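Nucleoporin NUP82 (Chaetomium thermophilum, PDB 5CWW) probably serves as a structural component of the nuclear pore complex and a docking point for transport factors, this chain being its N-terminal beta-propeller domain. Local coordinates at residues Ala268-Trp273 against Pro296-Ser301; Ala304-Lys309 against Leu331-Glu336; Leu217-Lys222 against Cys285-Gln290; Leu425-Leu430 against Ser498-Tyr503; Val191-Thr194 against Ile198-Val201. All blocks are in the same frame, centred on the assembly; numbering follows the deposited sequence.

In the fold
The five contacts lie in the N-terminal beta-propeller domain of NUP82 and describe scaffold rather than an active site. Interaction 5 is the central hairpin of one blade. Interaction 3 attaches the last strand of that blade to a loop of the next; the centres of interactions 3 and 5 are about 8 Å apart, and the Ile219 N to Val199 O distance is 2.7 Å. The loop Cys285-Gln290 leads to interaction 1, where Met270 O lies 2.7 Å from Leu287 N. Interactions 1 and 2 share helix 298-315, and Met270 CE packs 3.7 Å from Trp333 CH2. Interaction 4 belongs to two other sheets; its centre is about 17 Å from that of interaction 1, whose Trp273 packs on Ile428.

Interaction 1: residues Ala268-Trp273 against Pro296-Ser301; sequences APMTLW and PTLIPS
The carbonyl of Leu298, the residue that packs on Pro269 and Met270, accepts a 2.7 Å hydrogen bond from Ser301 OG. The hydroxyl comes in tilted 26° from the carbonyl plane, three residues further along the first turn of helix 298-315, which is part of a helical insertion in the beta-propeller. Across the contact everything is apolar, and Leu298 does all the work on the helix side with its two methyl groups. CD1 lies 3.8 Å from Pro269 CG; here the proline ring and the leucine side chain slide past each other in opposite directions. CD2 meets Met270 CE at 3.8 Å, and these two side chains point at one another tip to tip. The methionine can reach so far because its chain is fully extended beyond CG (chi2 176°, chi3 -167°). With the nearest CA atoms, those of Pro269 and Leu298, 9.1 Å apart, the gap is bridged by side chains alone, and no hydrogen bond crosses it.

Pro269 itself lies in a short 3-10 turn, closed by Thr271 N to Ala268 O at 3.0 Å, before the chain runs into strand 272-276. Thr271 OG1 is bonded back to Trp267 O, just ahead of the turn. Met270 also rests on Trp333 of helix 321-338, and its backbone pairs with Leu287. The contact thus joins the start of the helical insertion to the entry of a blade strand, with the forked end of Leu298 giving one methyl, CD1, to the proline and the other, CD2, to the methionine.

Interaction 2: residues Ala304-Lys309 against Leu331-Glu336; sequences ASIVAK and LEWMSE
A helical hairpin, inserted between two strands of a propeller blade, brings Ile306 of helix 298-315 against Leu331, Trp333 and Met334 of helix 321-338. The two short segments run roughly antiparallel, their axes at 144° and 10.2 Å apart at closest approach. Ile306 is the hub, and its two branches have different jobs. CG2, opposite the backbone N across the CA-CB bond, is directed at the backbone of the partner helix, 3.7 Å from Leu331 N and 4.2 Å from Leu331 CB. The longer branch ends in CD1, which packs 3.5 Å from Met334 CE and 3.7 Å from Met334 CB. That methionine is bent at both chi2 (56°) and chi3 (65°), which folds its CE methyl back beside CB and lets both carbons touch the same isoleucine methyl. CD1 also lies at the edge of the Trp333 ring, near its plane, 4.4 Å from CE3. An alanine here would remove both branches and would probably open a gap between the helices, leaving the folded end of Met334 freer to turn.

Rings of Trp267 and Trp450 meet that of Trp333, while Met334 also packs on Leu302 and Ser303 of the first helix. Ala308 faces a basic side chain of another protein's chain. Within the second helix, Ser335 OG turns back to donate to Glu332 O over 2.7 Å.

Interaction 3: residues Leu217-Lys222 against Cys285-Gln290; sequences LAIDLK and CPLLPQ
Leu217 and Ile219 of strand 217-220 pack on Leu287 of the irregular loop 285-290, the backbones coming nearest at Leu217 and Pro289, whose CA atoms are 7.4 Å apart, with no hydrogen bond joining them. The meeting is made by three branched aliphatic side chains, with Leu287 CD1 in the middle. Leu217 CD2 and Ile219 CD1 each come to 4.0 Å from that one methyl. They approach differently: the leucine side chain runs at a slant to that of Leu287, whereas Ile219 and Leu287 slide past each other head to tail. Because Leu217 and Ile219 are two residues apart on a strand, both point to the loop side. The methyl of Ile219 gets there through an extended CG1 branch (chi2 167°). The loop itself begins with a cis peptide bond ahead of Pro286.

Where the strand ends, Asp220 takes the N-cap position of helix 221-225. Its OD1 is held by Lys222 twice, by the backbone N at 3.1 Å and by NZ in a 2.8 Å salt bridge, from opposite faces of the carboxylate plane. OD2 has its own salt bridge to Lys223, and Lys222 NZ also bonds to Asp196 O, so the cap is tied to the turn of the neighbouring hairpin.

Leu217 and Ile219 hydrogen-bond through their backbones to Val201 and Val199, placing strand 217-220 at the border of its blade. On the other side, Leu287 packs on Leu272 of strand 272-276 and Leu288 on Trp333 of helix 321-338, so this contact stitches one propeller blade to the next and to the inserted helices.

Interaction 4: residues Leu425-Leu430 against Ser498-Tyr503; sequences LNIICL and SPYSFY
Ile427 and Tyr500 cross at about a right angle, the isoleucine sending its CD1 methyl to the edge of the tyrosine ring, in the ring plane. CD1 lies 3.7 Å from Tyr500 CE1, so the methyl meets the rim and not the pi face. Two residues along, Cys429 and Phe502 form a sulfur-aromatic contact: SG sits 4.6 Å from the ring centroid, 40° off the normal, an oblique approach with CZ its nearest ring atom. Phe502 holds its ring there from the crowded position between backbone N and carbonyl carbon (chi1 51°). These are residues of two sheets of the propeller, strand 427-432 of one and strand 501-506 of the other.

Tyr500 sits in a type I turn from Ser498 to Ser501, and its backbone N donates to Ser498 OG at 3.1 Å, an ST turn just ahead of the strand. Ile439 of strand 437-441 touches Ile427, Cys429 and Phe502 alike, while Val519 of helix 518-526 packs on Ile427 and Tyr500.

At the far end of the tyrosine, OH is hydrogen-bonded to Leu423 N and lies 2.9 Å from a water that donates to Leu425 O. The chemistry is thus divided: carbon and sulfur make the direct contacts between the sheets, while the hydroxyl of the tyrosine side chain reaches past the apolar contacts to Leu423 N and the water.

Interaction 5: residues Val191-Thr194 against Ile198-Val201; sequences VTVT and IVRV
Thr192 and Arg200 are the hydrogen-bonded pair of this antiparallel beta hairpin, the two middle strands of a propeller blade. Both backbone bonds are nearly straight, Thr192 N to Arg200 O at 2.9 Å and Arg200 N to Thr192 O at 3.0 Å. Towards the turn the ladder slackens: Thr194 N to Ile198 O is weak at 3.4 Å, and Ile198 N finds a side-chain acceptor, Thr194 OG1, at 3.3 Å. That hydroxyl, placed between N and carbonyl carbon (chi1 55°), is also hydrogen-bonded to Asp196 in the turn. A valine in its place would probably leave Ile198 N without this acceptor and Asp196 without a hydroxyl mate.

Further polar links run through a water, which donates to Ile198 O, sits 3.0 Å from Thr192 OG1 and weakly accepts from Arg200 NE. Thr192 OG1 is hydrogen-bonded to Trp202 NE1 and His168 NE2 as well, a Trp-Thr-His chain that recalls the polar network of WD40 repeats.

The apolar contacts belong to the valines. Val191, Val193, Val199 and Val201 share one face of the sheet, where Val191 CG1 meets Val199 CG1 at 3.9 Å. Around the charged guanidinium of Arg200 the contacts are van der Waals: Thr194 CG2 lies at its edge, 3.5 Å from NH2, and Ile198 CG2 sits over one face, offset toward the rim.

Strand 175-180 flanks the hairpin beyond Val191 and Val193, and strand 217-220 beyond Val199 and Val201. The valine face packs on the next sheet, with Val193 on Val254, Ala257 and Leu274, and Val199 on Leu272.

Interaction 1: residues Ala268-Trp273 against Pro296-Ser301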
# COMPACT_ATOMS: atom_id res chain seq x y z
N ALA B 268 -6.28 -8.79 -11.07
CA ALA B 268 -6.57 -8.11 -9.81
C ALA B 268 -5.97 -8.81 -8.58
O ALA B 268 -5.34 -8.15 -7.74
CB ALA B 268 -8.08 -7.97 -9.63
N PRO B 269 -6.13 -10.13 -8.46
CA PRO B 269 -5.61 -10.75 -7.23
C PRO B 269 -4.08 -10.88 -7.19
O PRO B 269 -3.56 -11.36 -6.18
CB PRO B 269 -6.28 -12.13 -7.21
CG PRO B 269 -6.90 -12.34 -8.56
CD PRO B 269 -6.67 -11.13 -9.41
N MET B 270 -3.39 -10.45 -8.24
CA MET B 270 -1.92 -10.40 -8.24
C MET B 270 -1.42 -8.96 -8.29
O MET B 270 -0.25 -8.72 -8.56
CB MET B 270 -1.33 -11.15 -9.43
CG MET B 270 -1.87 -12.53 -9.63
SD MET B 270 -1.18 -13.27 -11.12
CE MET B 270 -2.29 -14.67 -11.30
N THR B 271 -2.32 -8.01 -8.05
CA THR B 271 -1.97 -6.60 -8.18
C THR B 271 -1.92 -5.93 -6.82
O THR B 271 -2.93 -5.85 -6.13
CB THR B 271 -2.97 -5.86 -9.09
OG1 THR B 271 -3.08 -6.54 -10.34
CG2 THR B 271 -2.51 -4.42 -9.33
N LEU B 272 -0.74 -5.45 -6.45
CA LEU B 272 -0.59 -4.66 -5.23
C LEU B 272 -0.73 -3.19 -5.58
O LEU B 272 -0.03 -2.67 -6.45
CB LEU B 272 0.76 -4.92 -4.56
CG LEU B 272 1.00 -4.15 -3.26
CD1 LEU B 272 0.03 -4.60 -2.17
CD2 LEU B 272 2.45 -4.33 -2.79
N TRP B 273 -1.65 -2.52 -4.90
CA TRP B 273 -1.89 -1.10 -5.09
C TRP B 273 -1.29 -0.31 -3.93
O TRP B 273 -1.37 -0.75 -2.79
CB TRP B 273 -3.39 -0.82 -5.20
CG TRP B 273 -4.01 -1.23 -6.50
CD1 TRP B 273 -4.53 -2.46 -6.80
CD2 TRP B 273 -4.17 -0.43 -7.66
NE1 TRP B 273 -5.02 -2.46 -8.09
CE2 TRP B 273 -4.81 -1.22 -8.64
CE3 TRP B 273 -3.85 0.90 -7.98
CZ2 TRP B 273 -5.11 -0.74 -9.91
CZ3 TRP B 273 -4.16 1.37 -9.24
CH2 TRP B 273 -4.78 0.55 -10.19
N PRO B 296 -10.11 -22.03 -9.22
CA PRO B 296 -10.17 -22.84 -10.45
C PRO B 296 -10.28 -22.04 -11.74
O PRO B 296 -9.85 -22.51 -12.79
CB PRO B 296 -11.43 -23.69 -10.24
CG PRO B 296 -11.61 -23.76 -8.78
CD PRO B 296 -11.13 -22.45 -8.24
N THR B 297 -10.83 -20.83 -11.66
CA THR B 297 -11.17 -20.05 -12.84
C THR B 297 -10.17 -18.95 -13.19
O THR B 297 -10.29 -18.31 -14.23
CB THR B 297 -12.56 -19.40 -12.68
OG1 THR B 297 -12.90 -18.68 -13.87
CG2 THR B 297 -12.57 -18.45 -11.48
N LEU B 298 -9.17 -18.74 -12.33
CA LEU B 298 -8.24 -17.63 -12.54
C LEU B 298 -7.31 -17.88 -13.72
O LEU B 298 -7.24 -17.06 -14.64
CB LEU B 298 -7.41 -17.38 -11.27
CG LEU B 298 -6.56 -16.11 -11.29
CD1 LEU B 298 -7.45 -14.86 -11.32
CD2 LEU B 298 -5.62 -16.05 -10.10
N ILE B 299 -6.59 -19.00 -13.70
CA ILE B 299 -5.61 -19.30 -14.73
C ILE B 299 -6.22 -19.40 -16.13
O ILE B 299 -5.68 -18.82 -17.07
CB ILE B 299 -4.86 -20.62 -14.41
CG1 ILE B 299 -3.96 -20.40 -13.19
CG2 ILE B 299 -4.01 -21.08 -15.60
CD1 ILE B 299 -3.21 -21.64 -12.72
N PRO B 300 -7.34 -20.13 -16.29
CA PRO B 300 -7.92 -20.20 -17.63
C PRO B 300 -8.40 -18.84 -18.16
O PRO B 300 -8.30 -18.59 -19.36
CB PRO B 300 -9.10 -21.16 -17.46
CG PRO B 300 -9.37 -21.22 -16.00
CD PRO B 300 -8.05 -21.01 -15.34
N SER B 301 -8.91 -17.98 -17.28
CA SER B 301 -9.37 -16.66 -17.70
C SER B 301 -8.18 -15.80 -18.13
O SER B 301 -8.27 -15.06 -19.12
CB SER B 301 -10.15 -15.97 -16.58
OG SER B 301 -9.28 -15.48 -15.58

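Interaction 2: residues Ala304-Lys309 against Leu331-Glu336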
# COMPACT_ATOMS: atom_id res chain seq x y z
N ALA B 304 -6.77 -16.89 -21.66
CA ALA B 304 -7.59 -16.34 -22.73
C ALA B 304 -7.27 -14.86 -22.93
O ALA B 304 -7.15 -14.39 -24.06
CB ALA B 304 -9.06 -16.53 -22.42
N SER B 305 -7.13 -14.14 -21.82
CA SER B 305 -6.82 -12.72 -21.86
C SER B 305 -5.46 -12.47 -22.51
O SER B 305 -5.30 -11.54 -23.30
CB SER B 305 -6.83 -12.14 -20.44
OG SER B 305 -6.54 -10.75 -20.46
N ILE B 306 -4.49 -13.31 -22.18
CA ILE B 306 -3.14 -13.17 -22.73
C ILE B 306 -3.14 -13.52 -24.22
O ILE B 306 -2.61 -12.77 -25.03
CB ILE B 306 -2.13 -14.06 -21.98
CG1 ILE B 306 -1.96 -13.56 -20.55
CG2 ILE B 306 -0.77 -14.05 -22.68
CD1 ILE B 306 -1.20 -14.51 -19.65
N VAL B 307 -3.73 -14.66 -24.56
CA VAL B 307 -3.81 -15.09 -25.96
C VAL B 307 -4.46 -14.01 -26.81
O VAL B 307 -3.99 -13.72 -27.91
CB VAL B 307 -4.61 -16.41 -26.10
CG1 VAL B 307 -4.94 -16.71 -27.57
CG2 VAL B 307 -3.84 -17.57 -25.50
N ALA B 308 -5.54 -13.42 -26.30
CA ALA B 308 -6.26 -12.39 -27.03
C ALA B 308 -5.39 -11.15 -27.24
O ALA B 308 -5.46 -10.51 -28.29
CB ALA B 308 -7.53 -12.01 -26.29
N LYS B 309 -4.57 -10.83 -26.25
CA LYS B 309 -3.73 -9.64 -26.33
C LYS B 309 -2.59 -9.85 -27.33
O LYS B 309 -2.19 -8.91 -28.03
CB LYS B 309 -3.16 -9.29 -24.96
CG LYS B 309 -2.60 -7.87 -24.89
CD LYS B 309 -1.79 -7.64 -23.63
CE LYS B 309 -1.39 -6.18 -23.50
NZ LYS B 309 -0.65 -5.69 -24.70
N LEU B 331 2.91 -13.70 -22.22
CA LEU B 331 2.89 -15.04 -22.79
C LEU B 331 4.01 -15.89 -22.22
O LEU B 331 3.85 -17.09 -21.98
CB LEU B 331 2.99 -14.97 -24.31
CG LEU B 331 3.04 -16.31 -25.05
CD1 LEU B 331 1.85 -17.19 -24.67
CD2 LEU B 331 3.08 -16.09 -26.55
N GLU B 332 5.16 -15.26 -21.99
CA GLU B 332 6.30 -15.94 -21.39
C GLU B 332 5.99 -16.34 -19.95
O GLU B 332 6.30 -17.45 -19.52
CB GLU B 332 7.54 -15.04 -21.45
CG GLU B 332 8.83 -15.72 -21.03
CD GLU B 332 10.05 -14.85 -21.27
OE1 GLU B 332 9.88 -13.72 -21.78
OE2 GLU B 332 11.17 -15.29 -20.94
N TRP B 333 5.37 -15.42 -19.22
CA TRP B 333 4.93 -15.67 -17.86
C TRP B 333 3.98 -16.87 -17.80
O TRP B 333 4.15 -17.76 -16.98
CB TRP B 333 4.25 -14.42 -17.30
CG TRP B 333 3.80 -14.52 -15.87
CD1 TRP B 333 4.56 -14.29 -14.76
CD2 TRP B 333 2.49 -14.84 -15.40
NE1 TRP B 333 3.80 -14.46 -13.63
CE2 TRP B 333 2.52 -14.80 -14.00
CE3 TRP B 333 1.28 -15.16 -16.04
CZ2 TRP B 333 1.41 -15.07 -13.21
CZ3 TRP B 333 0.18 -15.43 -15.26
CH2 TRP B 333 0.24 -15.38 -13.86
N MET B 334 2.99 -16.88 -18.69
CA MET B 334 1.99 -17.94 -18.71
C MET B 334 2.58 -19.29 -19.10
O MET B 334 2.13 -20.33 -18.61
CB MET B 334 0.86 -17.58 -19.69
CG MET B 334 -0.25 -18.62 -19.77
SD MET B 334 -1.01 -19.00 -18.18
CE MET B 334 -1.77 -17.43 -17.78
N SER B 335 3.59 -19.28 -19.97
CA SER B 335 4.19 -20.53 -20.44
C SER B 335 4.85 -21.29 -19.29
O SER B 335 4.96 -22.51 -19.33
CB SER B 335 5.22 -20.24 -21.54
OG SER B 335 6.40 -19.67 -21.01
N GLU B 336 5.27 -20.55 -18.27
CA GLU B 336 5.84 -21.16 -17.08
C GLU B 336 4.76 -21.90 -16.28
O GLU B 336 5.06 -22.80 -15.50
CB GLU B 336 6.50 -20.10 -16.20
CG GLU B 336 7.64 -19.34 -16.86
CD GLU B 336 8.99 -19.97 -16.60
OE1 GLU B 336 9.34 -20.16 -15.41
OE2 GLU B 336 9.71 -20.26 -17.58

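Interaction 3: residues Leu217-Lys222 against Cys285-Gln290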
# COMPACT_ATOMS: atom_id res chain seq x y z
N LEU B 217 10.81 -12.41 -0.66
CA LEU B 217 10.98 -11.37 -1.67
C LEU B 217 11.02 -10.00 -1.01
O LEU B 217 10.23 -9.73 -0.11
CB LEU B 217 9.86 -11.43 -2.71
CG LEU B 217 9.97 -10.50 -3.92
CD1 LEU B 217 11.16 -10.88 -4.79
CD2 LEU B 217 8.68 -10.54 -4.74
N ALA B 218 11.94 -9.16 -1.46
CA ALA B 218 12.08 -7.81 -0.92
C ALA B 218 12.35 -6.85 -2.06
O ALA B 218 13.35 -6.99 -2.77
CB ALA B 218 13.19 -7.75 0.11
N ILE B 219 11.47 -5.87 -2.22
CA ILE B 219 11.54 -4.94 -3.35
C ILE B 219 11.62 -3.50 -2.86
O ILE B 219 10.73 -3.03 -2.15
CB ILE B 219 10.31 -5.08 -4.27
CG1 ILE B 219 10.13 -6.53 -4.72
CG2 ILE B 219 10.45 -4.16 -5.49
CD1 ILE B 219 8.78 -6.81 -5.36
N ASP B 220 12.67 -2.81 -3.26
CA ASP B 220 12.78 -1.37 -3.02
C ASP B 220 12.17 -0.63 -4.20
O ASP B 220 12.78 -0.51 -5.26
CB ASP B 220 14.24 -0.97 -2.82
CG ASP B 220 14.39 0.46 -2.31
OD1 ASP B 220 13.41 1.24 -2.39
OD2 ASP B 220 15.50 0.80 -1.85
N LEU B 221 10.95 -0.13 -4.01
CA LEU B 221 10.23 0.57 -5.07
C LEU B 221 10.98 1.80 -5.58
O LEU B 221 10.81 2.20 -6.73
CB LEU B 221 8.84 0.97 -4.58
CG LEU B 221 7.94 -0.17 -4.10
CD1 LEU B 221 6.57 0.35 -3.70
CD2 LEU B 221 7.81 -1.25 -5.16
N LYS B 222 11.81 2.39 -4.72
CA LYS B 222 12.56 3.58 -5.09
C LYS B 222 13.64 3.25 -6.13
O LYS B 222 13.95 4.07 -6.99
CB LYS B 222 13.18 4.23 -3.86
CG LYS B 222 12.16 4.61 -2.79
CD LYS B 222 12.79 5.40 -1.65
CE LYS B 222 13.92 4.62 -0.97
NZ LYS B 222 13.46 3.28 -0.50
N CYS B 285 2.17 -5.42 -10.65
CA CYS B 285 1.49 -6.60 -11.17
C CYS B 285 2.34 -7.33 -12.21
O CYS B 285 2.85 -6.70 -13.13
CB CYS B 285 0.15 -6.20 -11.78
SG CYS B 285 -0.72 -7.53 -12.61
N PRO B 286 2.47 -8.66 -12.09
CA PRO B 286 1.91 -9.57 -11.09
C PRO B 286 2.83 -9.81 -9.89
O PRO B 286 3.95 -10.28 -10.08
CB PRO B 286 1.71 -10.86 -11.88
CG PRO B 286 2.85 -10.86 -12.85
CD PRO B 286 3.20 -9.41 -13.13
N LEU B 287 2.35 -9.50 -8.69
CA LEU B 287 3.12 -9.73 -7.47
C LEU B 287 2.67 -11.03 -6.82
O LEU B 287 1.56 -11.12 -6.30
CB LEU B 287 2.96 -8.56 -6.50
CG LEU B 287 3.76 -8.66 -5.20
CD1 LEU B 287 5.26 -8.61 -5.48
CD2 LEU B 287 3.35 -7.56 -4.23
N LEU B 288 3.55 -12.03 -6.84
CA LEU B 288 3.24 -13.35 -6.30
C LEU B 288 4.31 -13.83 -5.32
O LEU B 288 5.50 -13.53 -5.51
CB LEU B 288 3.08 -14.37 -7.43
CG LEU B 288 1.81 -14.29 -8.28
CD1 LEU B 288 1.95 -15.21 -9.49
CD2 LEU B 288 0.59 -14.67 -7.47
N PRO B 289 3.91 -14.58 -4.29
CA PRO B 289 4.93 -15.28 -3.50
C PRO B 289 5.53 -16.43 -4.30
O PRO B 289 5.06 -16.70 -5.41
CB PRO B 289 4.15 -15.78 -2.28
CG PRO B 289 2.72 -15.77 -2.69
CD PRO B 289 2.57 -14.68 -3.69
N GLN B 290 6.54 -17.10 -3.76
CA GLN B 290 7.22 -18.19 -4.46
C GLN B 290 6.24 -19.28 -4.86
O GLN B 290 6.40 -19.93 -5.89
CB GLN B 290 8.33 -18.79 -3.60
CG GLN B 290 9.48 -17.84 -3.34
CD GLN B 290 10.61 -18.49 -2.57
OE1 GLN B 290 11.78 -18.38 -2.95
NE2 GLN B 290 10.27 -19.16 -1.48

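Interaction 4: residues Leu425-Leu430 against Ser498-Tyr503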
# COMPACT_ATOMS: atom_id res chain seq x y z
N LEU B 425 -14.70 -3.97 -13.83
CA LEU B 425 -13.62 -2.98 -13.78
C LEU B 425 -13.12 -2.83 -12.36
O LEU B 425 -13.91 -2.90 -11.41
CB LEU B 425 -14.09 -1.62 -14.30
CG LEU B 425 -14.62 -1.49 -15.73
CD1 LEU B 425 -15.25 -0.13 -15.89
CD2 LEU B 425 -13.50 -1.69 -16.74
N ASN B 426 -11.82 -2.61 -12.20
CA ASN B 426 -11.28 -2.26 -10.90
C ASN B 426 -11.78 -0.88 -10.50
O ASN B 426 -11.85 0.03 -11.32
CB ASN B 426 -9.75 -2.28 -10.91
CG ASN B 426 -9.19 -3.62 -11.34
OD1 ASN B 426 -9.43 -4.64 -10.69
ND2 ASN B 426 -8.41 -3.62 -12.41
N ILE B 427 -12.16 -0.74 -9.23
CA ILE B 427 -12.53 0.55 -8.67
C ILE B 427 -11.51 0.92 -7.61
O ILE B 427 -11.35 0.21 -6.61
CB ILE B 427 -13.94 0.54 -8.06
CG1 ILE B 427 -14.96 0.03 -9.10
CG2 ILE B 427 -14.32 1.94 -7.59
CD1 ILE B 427 -16.37 -0.13 -8.57
N ILE B 428 -10.80 2.01 -7.84
CA ILE B 428 -9.77 2.48 -6.92
C ILE B 428 -10.32 3.64 -6.11
O ILE B 428 -10.63 4.71 -6.65
CB ILE B 428 -8.49 2.89 -7.67
CG1 ILE B 428 -7.82 1.67 -8.32
CG2 ILE B 428 -7.48 3.54 -6.72
CD1 ILE B 428 -8.46 1.18 -9.60
N CYS B 429 -10.45 3.42 -4.81
CA CYS B 429 -10.98 4.43 -3.90
C CYS B 429 -9.83 5.04 -3.09
O CYS B 429 -9.00 4.31 -2.54
CB CYS B 429 -12.03 3.81 -2.97
SG CYS B 429 -13.34 2.92 -3.84
N LEU B 430 -9.80 6.37 -3.04
CA LEU B 430 -8.70 7.10 -2.41
C LEU B 430 -9.21 8.02 -1.31
O LEU B 430 -10.14 8.79 -1.53
CB LEU B 430 -7.93 7.91 -3.46
CG LEU B 430 -7.48 7.15 -4.71
CD1 LEU B 430 -6.89 8.12 -5.73
CD2 LEU B 430 -6.47 6.07 -4.36
N SER B 498 -21.07 -6.79 1.14
CA SER B 498 -20.81 -6.42 -0.25
C SER B 498 -19.47 -5.71 -0.42
O SER B 498 -19.14 -4.83 0.37
CB SER B 498 -21.93 -5.53 -0.78
OG SER B 498 -21.59 -4.98 -2.03
N PRO B 499 -18.70 -6.08 -1.46
CA PRO B 499 -17.44 -5.36 -1.69
C PRO B 499 -17.67 -3.91 -2.13
O PRO B 499 -16.79 -3.07 -1.96
CB PRO B 499 -16.76 -6.15 -2.81
CG PRO B 499 -17.56 -7.41 -2.96
CD PRO B 499 -18.93 -7.11 -2.48
N TYR B 500 -18.85 -3.64 -2.68
CA TYR B 500 -19.14 -2.34 -3.26
C TYR B 500 -19.70 -1.37 -2.23
O TYR B 500 -20.08 -0.25 -2.56
CB TYR B 500 -20.11 -2.50 -4.44
CG TYR B 500 -19.47 -3.25 -5.58
CD1 TYR B 500 -18.55 -2.63 -6.42
CD2 TYR B 500 -19.74 -4.60 -5.79
CE1 TYR B 500 -17.95 -3.32 -7.45
CE2 TYR B 500 -19.15 -5.29 -6.82
CZ TYR B 500 -18.25 -4.65 -7.65
OH TYR B 500 -17.65 -5.35 -8.67
N SER B 501 -19.74 -1.81 -0.98
CA SER B 501 -19.98 -0.91 0.15
C SER B 501 -18.75 -0.92 1.04
O SER B 501 -18.03 -1.91 1.10
CB SER B 501 -21.23 -1.33 0.93
OG SER B 501 -22.40 -1.16 0.15
N PHE B 502 -18.52 0.19 1.74
CA PHE B 502 -17.37 0.29 2.63
C PHE B 502 -17.54 1.47 3.58
O PHE B 502 -18.46 2.28 3.42
CB PHE B 502 -16.06 0.42 1.84
CG PHE B 502 -16.09 1.50 0.79
CD1 PHE B 502 -16.62 1.24 -0.47
CD2 PHE B 502 -15.59 2.76 1.06
CE1 PHE B 502 -16.64 2.23 -1.44
CE2 PHE B 502 -15.61 3.75 0.10
CZ PHE B 502 -16.14 3.49 -1.15
N TYR B 503 -16.65 1.56 4.57
CA TYR B 503 -16.75 2.58 5.60
C TYR B 503 -15.53 3.49 5.65
O TYR B 503 -14.44 3.11 5.25
CB TYR B 503 -16.96 1.93 6.96
CG TYR B 503 -18.15 1.01 6.98
CD1 TYR B 503 -19.42 1.51 7.24
CD2 TYR B 503 -18.01 -0.35 6.75
CE1 TYR B 503 -20.52 0.68 7.25
CE2 TYR B 503 -19.11 -1.19 6.76
CZ TYR B 503 -20.36 -0.67 7.01
OH TYR B 503 -21.46 -1.49 7.03
O HOH W 1 -15.09 -4.06 -9.33

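Interaction 5: residues Val191-Thr194 against Ile198-Val201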
# COMPACT_ATOMS: atom_id res chain seq x y z
N VAL B 191 2.24 -9.72 3.09
CA VAL B 191 2.96 -8.61 2.47
C VAL B 191 3.01 -7.44 3.45
O VAL B 191 1.97 -6.98 3.91
CB VAL B 191 2.31 -8.15 1.16
CG1 VAL B 191 3.07 -6.97 0.56
CG2 VAL B 191 2.25 -9.29 0.16
N THR B 192 4.22 -6.98 3.75
CA THR B 192 4.40 -5.78 4.56
C THR B 192 4.97 -4.66 3.69
O THR B 192 5.73 -4.91 2.75
CB THR B 192 5.33 -6.03 5.77
OG1 THR B 192 6.63 -6.42 5.32
CG2 THR B 192 4.75 -7.11 6.67
N VAL B 193 4.58 -3.43 4.00
CA VAL B 193 5.06 -2.26 3.29
C VAL B 193 5.45 -1.19 4.30
O VAL B 193 4.69 -0.91 5.24
CB VAL B 193 3.99 -1.70 2.32
CG1 VAL B 193 4.58 -0.59 1.45
CG2 VAL B 193 3.44 -2.81 1.44
N THR B 194 6.62 -0.60 4.10
CA THR B 194 7.14 0.44 4.99
C THR B 194 6.96 1.81 4.36
O THR B 194 6.71 1.92 3.16
CB THR B 194 8.63 0.21 5.30
OG1 THR B 194 9.36 0.11 4.08
CG2 THR B 194 8.82 -1.07 6.10
N ILE B 198 9.41 -0.04 0.81
CA ILE B 198 9.98 -1.36 0.61
C ILE B 198 8.89 -2.41 0.79
O ILE B 198 8.24 -2.47 1.84
CB ILE B 198 11.15 -1.63 1.58
CG1 ILE B 198 12.27 -0.62 1.33
CG2 ILE B 198 11.68 -3.04 1.39
CD1 ILE B 198 13.26 -0.54 2.44
N VAL B 199 8.69 -3.22 -0.24
CA VAL B 199 7.66 -4.25 -0.24
C VAL B 199 8.31 -5.59 0.08
O VAL B 199 9.28 -5.99 -0.58
CB VAL B 199 6.93 -4.33 -1.60
CG1 VAL B 199 5.88 -5.44 -1.59
CG2 VAL B 199 6.29 -2.99 -1.93
N ARG B 200 7.79 -6.27 1.09
CA ARG B 200 8.35 -7.55 1.53
C ARG B 200 7.28 -8.63 1.62
O ARG B 200 6.27 -8.46 2.31
CB ARG B 200 9.06 -7.38 2.87
CG ARG B 200 10.47 -6.84 2.74
CD ARG B 200 11.13 -6.69 4.10
NE ARG B 200 10.88 -5.37 4.68
CZ ARG B 200 11.75 -4.37 4.72
NH1 ARG B 200 12.97 -4.50 4.23
NH2 ARG B 200 11.39 -3.22 5.27
N VAL B 201 7.51 -9.72 0.90
CA VAL B 201 6.63 -10.88 0.92
C VAL B 201 7.18 -11.94 1.88
O VAL B 201 8.30 -12.43 1.71
CB VAL B 201 6.48 -11.49 -0.48
CG1 VAL B 201 5.51 -12.67 -0.45
CG2 VAL B 201 6.01 -10.43 -1.48
O HOH W 2 8.23 -4.11 4.20